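PDB 6MPR: malonate decarboxylase subunit alpha, which probably transfers the acyl carrier protein from its acetyl thioester to malonate, a step of malonate decarboxylation. Local coordinates for residues R237-I242 and I277-P282; L306-E311 and L541-N546; F272-I277 and V431-T436; M249-I254 and T535-E540. One frame throughout, in Å; residues are numbered along the deposited sequence.

In the fold
All four contacts belong to one region of the chain, where helices 244-261 and 272-287 lie against the mixed sheet and the C-terminal loop 535-546 packs against them. Contacts 1 to 3 are buried, with no exposed residue among those that touch; contact 4, about 26 Å from the chain centre, is buried apart from exposed Asp536. Contact 3 is the helix-to-sheet layer, filled by a methionine. Contacts 1 and 2 join loops to helices by small proline, alanine and branched side chains, and are linked by a probable backbone hydrogen bond from Ala543 N to Leu279 O. Helix 272-287 serves contacts 1 and 3, whereas contacts 2 and 4 use successive parts of the C-terminal loop.

Contact 1: R237-I242 and I277-P282; sequences RDPKHI and IELILP
Leu279 reaches out from helix 272-287 and meets the loop 237-242 with a single methyl, CD1. This methyl is the tight point of the contact: it lies 3.6 Å from Ile242 CD1 and 4.0 Å from Pro239 CB, so that both apolar residues of the loop close on the same leucine branch. The leucine and proline side chains cross at roughly a right angle. CG of Leu279 is anti to the carbonyl carbon (chi1 -73°) and the chain continues extended (chi2 172°), which carries CD1 out from the helix to the loop. All three residues are buried.

The other side of the loop is looser and polar. Asp238 points away from the helix, and its OD1 accepts from Lys240 N at 2.9 Å, an Asx turn overlapping the start of the 3-10 segment 239-241. The donor approaches from above the carboxylate plane. Lys240 and His241 are exposed, with Lys240 CG over one face of the imidazole.

Around this joint, Pro239 also packs on Ile547 and Leu550 of helix 547-553, Ile242 rests on Phe272 and Ala276 of helix 272-287, and Ile280 of that helix faces Ile254 of helix 244-261.

Contact 2: L306-E311 and L541-N546; sequences LIPAIE and LLAAKN
Pro308 and Ala543 provide the closest apolar meeting of the two segments, with Pro308 CB 3.7 Å from Ala543 CB. The pyrrolidine ring also brings CG near the same methyl, at 4.1 Å, while Ala544 CB sits farther along the ring, 4.5 Å from Pro308 CG. Ala543 thus makes the close contact and Ala544 only a marginal one; the small methyls are consistent with the close approach of the loop backbone to the helix. Trp553 and Leu279 pack on Pro308 as well.

Hydrogen bonds hold each partner in shape. In the helix, Ile310 N binds Leu306 O and Glu311 N binds Ile307 O. In the loop, Lys545 folds back on itself, its chi2 of 66° bending the chain so that NZ reaches Leu542 O at 2.7 Å, nearly in line with the carbonyl (162°). The backbone of Ala543 is bound through both polar atoms: N probably to Leu279 O, and O to Trp553 NE1.

Pro308 of the short helix 307-311 therefore packs on the loop leading into helix 547-553. Asn546 ends that loop as the N-cap of helix 547-553, its OD1 accepting from Asp549 N.

Contact 3: F272-I277 and V431-T436; sequences FNTAAI and VQMVET
Met433 and Ile277 meet in the layer between a helix and the parallel part of a mixed sheet, as in Rossmann-like alpha/beta folds. Helix 272-287 is the connection of a beta-alpha-beta crossover between strands 265-268 and 297-299, and it runs across strand 429-433: the axes of 272-277 and 431-433 approach to 10.5 Å, with 105° between their N-to-C directions.

Apolar contact is carried by the methionine. With CG anti to the backbone N (chi1 173°) and the rest extended, Met433 stands out from the strand and drives its thioether into the helix surface. Its end meets that of Ile277 tip to tip, SD being 4.0 Å from Ile277 CD1. Met433 and Asn273 run past each other in opposite directions, with Met433 SD 3.8 Å from Asn273 CB. Ile365 of the adjacent strand and Met249 of helix 244-261 also pack on Met433.

Polar contact is less certain. Asn273 ND2 lies 3.2 Å from Met433 O, but this asparagine was modelled in two conformers and its amide position is therefore doubtful. Thr274 turns its hydroxyl to Gly269 O, a bond from the first turn of the helix back to the loop before it. The strand itself is held by backbone bonds from Met433 to Gly366 and from Gln432 to His474 and Leu476. At the far end of the methionine, the methyl CE of Met433 comes to 3.7 Å from the carbonyl O of Asn273.

Contact 4: M249-I254 and T535-E540; sequences MAMMAI and TDATRE
Met251 lays its thioether against Ala537, the centre of an inverse gamma turn in the loop before helix 547-553, which packs against helix 244-261. Helix 244-261 is one of those covering the mixed sheet of the alpha/beta domain: Met252 and Ala253 touch Leu476 of strand 474-477, whereas Met251 serves the loop.

The methionine leaves the helix with CG anti to its carbonyl carbon (chi1 -73°), runs extended through chi2, then bends at the sulfur (chi3 93°). The bend presents SD, rather than the chain end, to the alanine: Met251 SD is 3.6 Å from Ala537 CB and 3.7 Å from Ala537 CA. The CB of Ala537 points toward the helix, where Val247 and Leu248 also receive it, and Ile532 and Leu541 pack on Met251.

The turn brings Asp536 O to 3.2 Å from Thr538 N, a weak hydrogen bond, and the bond from Glu540 N to Thr538 OG1 is weak too. Firmer support for the loop comes from Arg539, whose guanidinium group is gripped by three backbone carbonyls: NH1 binds Pro239 O and Ile242 O, while NH2 binds Lys545 O. It thereby ties the loop to the segment just before helix 244-261 and to the residues preceding helix 547-553.

Toward solvent the packing thins out at the exposed Asp536. There the methyl Met251 CE lies 4.2 Å from Asp536 CB, and equally far from Asp536 O.

Contact 1: R237-I242 and I277-P282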
loop_
_atom_site.group_PDB
_atom_site.type_symbol
_atom_site.label_atom_id
_atom_site.label_comp_id
_atom_site.label_asym_id
_atom_site.label_seq_id
_atom_site.Cartn_x
_atom_site.Cartn_y
_atom_site.Cartn_z
ATOM N N ARG A 237 -1.356 -27.225 0.482
ATOM C CA ARG A 237 -2.474 -28.061 0.072
ATOM C C ARG A 237 -1.929 -29.415 -0.350
ATOM O O ARG A 237 -1.008 -29.487 -1.170
ATOM C CB ARG A 237 -3.274 -27.413 -1.060
ATOM C CG ARG A 237 -4.083 -26.192 -0.607
ATOM C CD ARG A 237 -5.183 -26.596 0.380
ATOM N NE ARG A 237 -5.914 -25.439 0.902
ATOM C CZ ARG A 237 -5.521 -24.730 1.955
ATOM N NH1 ARG A 237 -4.403 -25.067 2.588
ATOM N NH2 ARG A 237 -6.241 -23.694 2.378
ATOM N N ASP A 238 -2.469 -30.473 0.233
ATOM C CA ASP A 238 -2.033 -31.833 -0.091
ATOM C C ASP A 238 -2.472 -32.201 -1.502
ATOM O O ASP A 238 -3.679 -32.330 -1.748
ATOM C CB ASP A 238 -2.628 -32.820 0.909
ATOM C CG ASP A 238 -2.031 -34.218 0.791
ATOM O OD1 ASP A 238 -1.613 -34.627 -0.314
ATOM O OD2 ASP A 238 -1.985 -34.918 1.815
ATOM N N PRO A 239 -1.542 -32.414 -2.444
ATOM C CA PRO A 239 -1.937 -32.789 -3.806
ATOM C C PRO A 239 -2.850 -34.008 -3.885
ATOM O O PRO A 239 -3.587 -34.148 -4.861
ATOM C CB PRO A 239 -0.590 -33.067 -4.491
ATOM C CG PRO A 239 0.388 -32.230 -3.728
ATOM C CD PRO A 239 -0.082 -32.281 -2.312
ATOM N N LYS A 240 -2.819 -34.901 -2.889
ATOM C CA LYS A 240 -3.634 -36.110 -2.988
ATOM C C LYS A 240 -5.125 -35.801 -2.988
ATOM O O LYS A 240 -5.911 -36.615 -3.491
ATOM C CB LYS A 240 -3.315 -37.087 -1.853
ATOM C CG LYS A 240 -3.997 -36.739 -0.535
ATOM C CD LYS A 240 -3.870 -37.860 0.496
ATOM C CE LYS A 240 -4.335 -37.374 1.864
ATOM N NZ LYS A 240 -4.469 -38.454 2.881
ATOM N N HIS A 241 -5.525 -34.642 -2.461
ATOM C CA HIS A 241 -6.923 -34.231 -2.383
ATOM C C HIS A 241 -7.377 -33.398 -3.576
ATOM O O HIS A 241 -8.547 -33.007 -3.623
ATOM C CB HIS A 241 -7.167 -33.444 -1.094
ATOM C CG HIS A 241 -7.121 -34.288 0.139
ATOM N ND1 HIS A 241 -6.473 -33.890 1.289
ATOM C CD2 HIS A 241 -7.643 -35.507 0.403
ATOM C CE1 HIS A 241 -6.599 -34.830 2.208
ATOM N NE2 HIS A 241 -7.305 -35.822 1.695
ATOM N N ILE A 242 -6.491 -33.107 -4.531
ATOM C CA ILE A 242 -6.909 -32.426 -5.750
ATOM C C ILE A 242 -7.719 -33.386 -6.615
ATOM O O ILE A 242 -7.327 -34.539 -6.833
ATOM C CB ILE A 242 -5.686 -31.880 -6.508
ATOM C CG1 ILE A 242 -4.918 -30.864 -5.655
ATOM C CG2 ILE A 242 -6.122 -31.239 -7.814
ATOM C CD1 ILE A 242 -3.540 -30.486 -6.221
ATOM N N ILE A 277 -3.536 -25.383 -10.514
ATOM C CA ILE A 277 -2.879 -24.519 -11.502
ATOM C C ILE A 277 -1.366 -24.623 -11.371
ATOM O O ILE A 277 -0.648 -24.880 -12.352
ATOM C CB ILE A 277 -3.340 -23.054 -11.336
ATOM C CG1 ILE A 277 -4.785 -22.873 -11.796
ATOM C CG2 ILE A 277 -2.425 -22.113 -12.110
ATOM C CD1 ILE A 277 -5.313 -21.474 -11.535
ATOM N N GLU A 278 -0.862 -24.411 -10.149
ATOM C CA GLU A 278 0.573 -24.477 -9.893
ATOM C C GLU A 278 1.155 -25.816 -10.332
ATOM O O GLU A 278 2.242 -25.863 -10.924
ATOM C CB GLU A 278 0.838 -24.227 -8.405
ATOM C CG GLU A 278 0.323 -22.856 -7.916
ATOM C CD GLU A 278 0.237 -22.713 -6.406
ATOM O OE1 GLU A 278 0.875 -23.495 -5.674
ATOM O OE2 GLU A 278 -0.494 -21.798 -5.955
ATOM N N LEU A 279 0.432 -26.911 -10.083
ATOM C CA LEU A 279 0.941 -28.250 -10.366
ATOM C C LEU A 279 0.770 -28.693 -11.817
ATOM O O LEU A 279 1.396 -29.685 -12.214
ATOM C CB LEU A 279 0.281 -29.276 -9.440
ATOM C CG LEU A 279 0.795 -29.185 -8.000
ATOM C CD1 LEU A 279 -0.024 -30.070 -7.062
ATOM C CD2 LEU A 279 2.273 -29.555 -7.948
ATOM N N ILE A 280 -0.028 -28.003 -12.630
ATOM C CA ILE A 280 -0.118 -28.370 -14.036
ATOM C C ILE A 280 0.565 -27.367 -14.949
ATOM O O ILE A 280 0.619 -27.599 -16.158
ATOM C CB ILE A 280 -1.571 -28.621 -14.507
ATOM C CG1 ILE A 280 -2.379 -27.329 -14.591
ATOM C CG2 ILE A 280 -2.264 -29.683 -13.662
ATOM C CD1 ILE A 280 -3.714 -27.504 -15.275
ATOM N N LEU A 281 1.109 -26.273 -14.423
ATOM C CA LEU A 281 1.990 -25.460 -15.258
ATOM C C LEU A 281 3.092 -26.286 -15.909
ATOM O O LEU A 281 3.262 -26.178 -17.133
ATOM C CB LEU A 281 2.576 -24.296 -14.449
ATOM C CG LEU A 281 1.634 -23.125 -14.213
ATOM C CD1 LEU A 281 2.310 -22.165 -13.256
ATOM C CD2 LEU A 281 1.308 -22.444 -15.545
ATOM N N PRO A 282 3.836 -27.143 -15.196
ATOM C CA PRO A 282 4.946 -27.851 -15.850
ATOM C C PRO A 282 4.513 -28.994 -16.750
ATOM O O PRO A 282 5.372 -29.602 -17.405
ATOM C CB PRO A 282 5.775 -28.383 -14.663
ATOM C CG PRO A 282 5.295 -27.604 -13.461
ATOM C CD PRO A 282 3.856 -27.356 -13.737
#

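Contact 2: L306-E311 and L541-N546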
loop_
_atom_site.group_PDB
_atom_site.type_symbol
_atom_site.label_atom_id
_atom_site.label_comp_id
_atom_site.label_asym_id
_atom_site.label_seq_id
_atom_site.Cartn_x
_atom_site.Cartn_y
_atom_site.Cartn_z
ATOM N N LEU A 306 4.086 -25.177 -5.372
ATOM C CA LEU A 306 4.831 -24.459 -6.401
ATOM C C LEU A 306 6.195 -25.077 -6.695
ATOM O O LEU A 306 6.856 -24.654 -7.648
ATOM C CB LEU A 306 5.013 -22.978 -5.998
ATOM C CG LEU A 306 5.333 -21.973 -7.109
ATOM C CD1 LEU A 306 4.143 -21.857 -8.059
ATOM C CD2 LEU A 306 5.678 -20.607 -6.500
ATOM N N ILE A 307 6.634 -26.072 -5.921
ATOM C CA ILE A 307 7.977 -26.630 -6.120
ATOM C C ILE A 307 8.210 -27.113 -7.555
ATOM O O ILE A 307 9.245 -26.761 -8.137
ATOM C CB ILE A 307 8.267 -27.706 -5.067
ATOM C CG1 ILE A 307 8.399 -27.049 -3.677
ATOM C CG2 ILE A 307 9.537 -28.484 -5.414
ATOM C CD1 ILE A 307 8.591 -28.036 -2.545
ATOM N N PRO A 308 7.317 -27.893 -8.175
ATOM C CA PRO A 308 7.608 -28.330 -9.553
ATOM C C PRO A 308 7.731 -27.168 -10.537
ATOM O O PRO A 308 8.601 -27.191 -11.417
ATOM C CB PRO A 308 6.425 -29.259 -9.875
ATOM C CG PRO A 308 6.008 -29.785 -8.535
ATOM C CD PRO A 308 6.132 -28.586 -7.629
ATOM N N ALA A 309 6.888 -26.143 -10.403
ATOM C CA ALA A 309 6.993 -24.960 -11.255
ATOM C C ALA A 309 8.311 -24.215 -11.038
ATOM O O ALA A 309 8.851 -23.626 -11.980
ATOM C CB ALA A 309 5.805 -24.023 -10.993
ATOM N N ILE A 310 8.825 -24.185 -9.799
ATOM C CA ILE A 310 10.144 -23.600 -9.578
ATOM C C ILE A 310 11.221 -24.469 -10.210
ATOM O O ILE A 310 12.098 -23.978 -10.926
ATOM C CB ILE A 310 10.419 -23.421 -8.078
ATOM C CG1 ILE A 310 9.421 -22.446 -7.459
ATOM C CG2 ILE A 310 11.851 -22.930 -7.861
ATOM C CD1 ILE A 310 9.485 -22.453 -5.940
ATOM N N GLU A 311 11.173 -25.778 -9.946
ATOM C CA GLU A 311 12.258 -26.653 -10.390
ATOM C C GLU A 311 12.362 -26.715 -11.904
ATOM O O GLU A 311 13.463 -26.924 -12.435
ATOM C CB GLU A 311 12.069 -28.061 -9.824
ATOM C CG GLU A 311 12.188 -28.137 -8.306
ATOM C CD GLU A 311 13.525 -27.612 -7.806
ATOM O OE1 GLU A 311 14.564 -28.210 -8.141
ATOM O OE2 GLU A 311 13.534 -26.585 -7.093
ATOM N N LEU A 541 -2.403 -35.285 -14.900
ATOM C CA LEU A 541 -1.785 -34.031 -15.318
ATOM C C LEU A 541 -0.967 -33.378 -14.207
ATOM O O LEU A 541 -0.097 -32.550 -14.501
ATOM C CB LEU A 541 -2.848 -33.046 -15.792
ATOM C CG LEU A 541 -3.134 -33.013 -17.287
ATOM C CD1 LEU A 541 -4.107 -31.895 -17.592
ATOM C CD2 LEU A 541 -1.831 -32.836 -18.071
ATOM N N LEU A 542 -1.237 -33.707 -12.947
ATOM C CA LEU A 542 -0.516 -33.083 -11.841
ATOM C C LEU A 542 0.960 -33.475 -11.858
ATOM O O LEU A 542 1.294 -34.658 -11.947
ATOM C CB LEU A 542 -1.157 -33.489 -10.516
ATOM C CG LEU A 542 -2.587 -33.000 -10.286
ATOM C CD1 LEU A 542 -3.213 -33.756 -9.129
ATOM C CD2 LEU A 542 -2.623 -31.488 -10.021
ATOM N N ALA A 543 1.848 -32.477 -11.756
ATOM C CA ALA A 543 3.278 -32.769 -11.676
ATOM C C ALA A 543 3.621 -33.543 -10.413
ATOM O O ALA A 543 4.607 -34.286 -10.386
ATOM C CB ALA A 543 4.096 -31.474 -11.730
ATOM N N ALA A 544 2.839 -33.362 -9.352
ATOM C CA ALA A 544 2.985 -34.132 -8.125
ATOM C C ALA A 544 1.604 -34.586 -7.680
ATOM O O ALA A 544 0.671 -33.778 -7.632
ATOM C CB ALA A 544 3.667 -33.305 -7.025
ATOM N N LYS A 545 1.476 -35.872 -7.357
ATOM C CA LYS A 545 0.211 -36.473 -6.946
ATOM C C LYS A 545 0.006 -36.485 -5.437
ATOM O O LYS A 545 -1.115 -36.746 -4.979
ATOM C CB LYS A 545 0.125 -37.915 -7.466
ATOM C CG LYS A 545 -0.406 -38.063 -8.884
ATOM C CD LYS A 545 0.539 -37.459 -9.897
ATOM C CE LYS A 545 0.174 -37.884 -11.312
ATOM N NZ LYS A 545 1.180 -37.378 -12.283
ATOM N N ASN A 546 1.048 -36.236 -4.655
ATOM C CA ASN A 546 0.955 -36.347 -3.205
ATOM C C ASN A 546 2.130 -35.593 -2.603
ATOM O O ASN A 546 2.988 -35.067 -3.321
ATOM C CB ASN A 546 0.926 -37.817 -2.762
ATOM C CG ASN A 546 2.080 -38.630 -3.340
ATOM O OD1 ASN A 546 3.222 -38.164 -3.407
ATOM N ND2 ASN A 546 1.783 -39.852 -3.765
#

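Contact 3: F272-I277 and V431-T436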
loop_
_atom_site.group_PDB
_atom_site.type_symbol
_atom_site.label_atom_id
_atom_site.label_comp_id
_atom_site.label_asym_id
_atom_site.label_seq_id
_atom_site.Cartn_x
_atom_site.Cartn_y
_atom_site.Cartn_z
ATOM N N PHE A 272 -7.402 -25.759 -3.388
ATOM C CA PHE A 272 -7.132 -26.851 -4.318
ATOM C C PHE A 272 -7.259 -26.385 -5.759
ATOM O O PHE A 272 -6.569 -26.908 -6.638
ATOM C CB PHE A 272 -8.067 -28.036 -4.056
ATOM C CG PHE A 272 -7.815 -28.732 -2.738
ATOM C CD1 PHE A 272 -6.580 -29.315 -2.472
ATOM C CD2 PHE A 272 -8.807 -28.809 -1.776
ATOM C CE1 PHE A 272 -6.342 -29.962 -1.277
ATOM C CE2 PHE A 272 -8.577 -29.454 -0.572
ATOM C CZ PHE A 272 -7.338 -30.020 -0.320
ATOM N N ASN A 273 -8.133 -25.405 -6.014
ATOM C CA ASN A 273 -8.269 -24.859 -7.361
ATOM C C ASN A 273 -6.958 -24.244 -7.838
ATOM O O ASN A 273 -6.513 -24.495 -8.963
ATOM C CB ASN A 273 -9.400 -23.828 -7.391
ATOM C CG ASN A 273 -9.253 -22.762 -6.318
ATOM O OD1 ASN A 273 -8.722 -23.011 -5.229
ATOM N ND2 ASN A 273 -9.729 -21.559 -6.620
ATOM N N THR A 274 -6.319 -23.440 -6.992
ATOM C CA THR A 274 -5.090 -22.788 -7.440
ATOM C C THR A 274 -3.877 -23.696 -7.289
ATOM O O THR A 274 -2.896 -23.530 -8.018
ATOM C CB THR A 274 -4.884 -21.464 -6.693
ATOM O OG1 THR A 274 -4.970 -21.671 -5.273
ATOM C CG2 THR A 274 -5.930 -20.431 -7.128
ATOM N N ALA A 275 -3.920 -24.659 -6.358
ATOM C CA ALA A 275 -2.840 -25.640 -6.274
ATOM C C ALA A 275 -2.752 -26.455 -7.559
ATOM O O ALA A 275 -1.652 -26.744 -8.054
ATOM C CB ALA A 275 -3.051 -26.557 -5.074
ATOM N N ALA A 276 -3.908 -26.829 -8.115
ATOM C CA ALA A 276 -3.936 -27.531 -9.397
ATOM C C ALA A 276 -3.292 -26.698 -10.499
ATOM O O ALA A 276 -2.566 -27.238 -11.342
ATOM C CB ALA A 276 -5.379 -27.911 -9.770
ATOM N N ILE A 277 -3.536 -25.383 -10.514
ATOM C CA ILE A 277 -2.879 -24.519 -11.502
ATOM C C ILE A 277 -1.366 -24.623 -11.371
ATOM O O ILE A 277 -0.648 -24.880 -12.352
ATOM C CB ILE A 277 -3.340 -23.054 -11.336
ATOM C CG1 ILE A 277 -4.785 -22.873 -11.796
ATOM C CG2 ILE A 277 -2.425 -22.113 -12.110
ATOM C CD1 ILE A 277 -5.313 -21.474 -11.535
ATOM N N VAL A 431 -9.949 -12.528 -10.592
ATOM C CA VAL A 431 -10.642 -13.744 -11.001
ATOM C C VAL A 431 -11.275 -14.389 -9.777
ATOM O O VAL A 431 -10.583 -14.680 -8.792
ATOM C CB VAL A 431 -9.683 -14.735 -11.684
ATOM C CG1 VAL A 431 -10.468 -15.952 -12.220
ATOM C CG2 VAL A 431 -8.878 -14.034 -12.773
ATOM N N GLN A 432 -12.572 -14.649 -9.853
ATOM C CA GLN A 432 -13.245 -15.521 -8.890
ATOM C C GLN A 432 -13.346 -16.917 -9.496
ATOM O O GLN A 432 -14.095 -17.131 -10.459
ATOM C CB GLN A 432 -14.631 -14.996 -8.525
ATOM C CG GLN A 432 -14.619 -13.952 -7.443
ATOM C CD GLN A 432 -14.364 -14.541 -6.060
ATOM O OE1 GLN A 432 -14.271 -13.814 -5.078
ATOM N NE2 GLN A 432 -14.241 -15.859 -5.981
ATOM N N MET A 433 -12.602 -17.865 -8.923
ATOM C CA MET A 433 -12.504 -19.236 -9.423
ATOM C C MET A 433 -13.170 -20.127 -8.384
ATOM O O MET A 433 -12.594 -20.400 -7.326
ATOM C CB MET A 433 -11.044 -19.629 -9.653
ATOM C CG MET A 433 -10.827 -21.075 -10.019
ATOM S SD MET A 433 -9.044 -21.350 -10.222
ATOM C CE MET A 433 -9.059 -22.876 -11.105
ATOM N N VAL A 434 -14.385 -20.583 -8.687
ATOM C CA VAL A 434 -15.274 -21.153 -7.687
ATOM C C VAL A 434 -16.111 -22.255 -8.343
ATOM O O VAL A 434 -16.570 -22.092 -9.479
ATOM C CB VAL A 434 -16.098 -19.976 -7.097
ATOM C CG1 VAL A 434 -17.507 -19.933 -7.619
ATOM C CG2 VAL A 434 -15.970 -19.905 -5.559
ATOM N N GLU A 435 -16.297 -23.377 -7.647
ATOM C CA GLU A 435 -17.240 -24.369 -8.138
ATOM C C GLU A 435 -18.667 -23.904 -7.843
ATOM O O GLU A 435 -18.909 -23.071 -6.963
ATOM C CB GLU A 435 -16.994 -25.751 -7.517
ATOM C CG GLU A 435 -15.597 -26.314 -7.754
ATOM C CD GLU A 435 -15.282 -27.514 -6.875
ATOM O OE1 GLU A 435 -16.013 -28.526 -6.954
ATOM O OE2 GLU A 435 -14.307 -27.430 -6.095
ATOM N N THR A 436 -19.617 -24.427 -8.615
ATOM C CA THR A 436 -20.982 -23.917 -8.496
ATOM C C THR A 436 -21.633 -24.319 -7.178
ATOM O O THR A 436 -22.516 -23.608 -6.686
ATOM C CB THR A 436 -21.824 -24.366 -9.694
ATOM O OG1 THR A 436 -21.845 -25.801 -9.792
ATOM C CG2 THR A 436 -21.235 -23.762 -10.965
#

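Contact 4: M249-I254 and T535-E540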
loop_
_atom_site.group_PDB
_atom_site.type_symbol
_atom_site.label_atom_id
_atom_site.label_comp_id
_atom_site.label_asym_id
_atom_site.label_seq_id
_atom_site.Cartn_x
_atom_site.Cartn_y
_atom_site.Cartn_z
ATOM N N MET A 249 -10.741 -26.841 -14.018
ATOM C CA MET A 249 -10.789 -25.398 -13.815
ATOM C C MET A 249 -9.403 -24.778 -13.957
ATOM O O MET A 249 -9.265 -23.676 -14.503
ATOM C CB MET A 249 -11.402 -25.099 -12.444
ATOM C CG MET A 249 -12.895 -25.440 -12.388
ATOM S SD MET A 249 -13.529 -25.413 -10.710
ATOM C CE MET A 249 -13.493 -23.666 -10.365
ATOM N N ALA A 250 -8.366 -25.483 -13.489
ATOM C CA ALA A 250 -6.994 -24.999 -13.639
ATOM C C ALA A 250 -6.583 -24.928 -15.111
ATOM O O ALA A 250 -5.908 -23.977 -15.527
ATOM C CB ALA A 250 -6.044 -25.902 -12.854
ATOM N N MET A 251 -6.987 -25.915 -15.916
ATOM C CA MET A 251 -6.707 -25.853 -17.350
ATOM C C MET A 251 -7.356 -24.629 -17.989
ATOM O O MET A 251 -6.734 -23.940 -18.806
ATOM C CB MET A 251 -7.197 -27.123 -18.050
ATOM C CG MET A 251 -6.350 -28.364 -17.786
ATOM S SD MET A 251 -7.230 -29.872 -18.242
ATOM C CE MET A 251 -6.689 -30.128 -19.936
ATOM N N MET A 252 -8.619 -24.364 -17.652
ATOM C CA MET A 252 -9.306 -23.200 -18.208
ATOM C C MET A 252 -8.682 -21.887 -17.736
ATOM O O MET A 252 -8.606 -20.926 -18.512
ATOM C CB MET A 252 -10.790 -23.269 -17.852
ATOM C CG MET A 252 -11.494 -24.432 -18.551
ATOM S SD MET A 252 -13.294 -24.294 -18.479
ATOM C CE MET A 252 -13.608 -24.737 -16.773
ATOM N N ALA A 253 -8.241 -21.815 -16.471
ATOM C CA ALA A 253 -7.523 -20.630 -16.013
ATOM C C ALA A 253 -6.268 -20.380 -16.843
ATOM O O ALA A 253 -5.979 -19.239 -17.213
ATOM C CB ALA A 253 -7.163 -20.760 -14.528
ATOM N N ILE A 254 -5.504 -21.430 -17.134
ATOM C CA ILE A 254 -4.227 -21.243 -17.824
ATOM C C ILE A 254 -4.452 -20.840 -19.270
ATOM O O ILE A 254 -3.829 -19.904 -19.783
ATOM C CB ILE A 254 -3.378 -22.519 -17.731
ATOM C CG1 ILE A 254 -2.932 -22.723 -16.287
ATOM C CG2 ILE A 254 -2.200 -22.433 -18.708
ATOM C CD1 ILE A 254 -2.296 -24.073 -15.984
ATOM N N THR A 535 -12.475 -35.090 -20.333
ATOM C CA THR A 535 -11.764 -36.329 -20.042
ATOM C C THR A 535 -10.249 -36.161 -20.017
ATOM O O THR A 535 -9.552 -37.079 -19.568
ATOM C CB THR A 535 -12.133 -37.405 -21.062
ATOM O OG1 THR A 535 -11.597 -37.054 -22.343
ATOM C CG2 THR A 535 -13.638 -37.525 -21.170
ATOM N N ASP A 536 -9.714 -35.041 -20.499
ATOM C CA ASP A 536 -8.285 -34.793 -20.357
ATOM C C ASP A 536 -7.921 -34.184 -19.010
ATOM O O ASP A 536 -6.736 -34.142 -18.665
ATOM C CB ASP A 536 -7.802 -33.885 -21.489
ATOM C CG ASP A 536 -7.881 -34.560 -22.845
ATOM O OD1 ASP A 536 -7.723 -35.798 -22.900
ATOM O OD2 ASP A 536 -8.099 -33.858 -23.853
ATOM N N ALA A 537 -8.907 -33.732 -18.240
ATOM C CA ALA A 537 -8.671 -33.077 -16.957
ATOM C C ALA A 537 -8.651 -34.139 -15.865
ATOM O O ALA A 537 -9.658 -34.402 -15.208
ATOM C CB ALA A 537 -9.737 -32.020 -16.701
ATOM N N THR A 538 -7.483 -34.749 -15.657
ATOM C CA THR A 538 -7.332 -35.842 -14.707
ATOM C C THR A 538 -6.151 -35.554 -13.790
ATOM O O THR A 538 -5.319 -34.683 -14.063
ATOM C CB THR A 538 -7.121 -37.191 -15.418
ATOM O OG1 THR A 538 -5.819 -37.213 -16.011
ATOM C CG2 THR A 538 -8.169 -37.417 -16.512
ATOM N N ARG A 539 -6.067 -36.318 -12.694
ATOM C CA ARG A 539 -4.928 -36.202 -11.787
ATOM C C ARG A 539 -3.608 -36.598 -12.442
ATOM O O ARG A 539 -2.547 -36.230 -11.930
ATOM C CB ARG A 539 -5.161 -37.049 -10.534
ATOM C CG ARG A 539 -6.281 -36.544 -9.625
ATOM C CD ARG A 539 -6.481 -37.481 -8.438
ATOM N NE ARG A 539 -5.196 -37.917 -7.892
ATOM C CZ ARG A 539 -4.461 -37.210 -7.036
ATOM N NH1 ARG A 539 -4.886 -36.029 -6.607
ATOM N NH2 ARG A 539 -3.299 -37.687 -6.606
ATOM N N GLU A 540 -3.635 -37.337 -13.556
ATOM C CA GLU A 540 -2.378 -37.649 -14.231
ATOM C C GLU A 540 -1.676 -36.397 -14.748
ATOM O O GLU A 540 -0.465 -36.436 -15.000
ATOM C CB GLU A 540 -2.619 -38.636 -15.374
ATOM C CG GLU A 540 -2.779 -40.072 -14.903
ATOM C CD GLU A 540 -1.581 -40.551 -14.092
ATOM O OE1 GLU A 540 -0.464 -40.632 -14.653
ATOM O OE2 GLU A 540 -1.756 -40.831 -12.886
#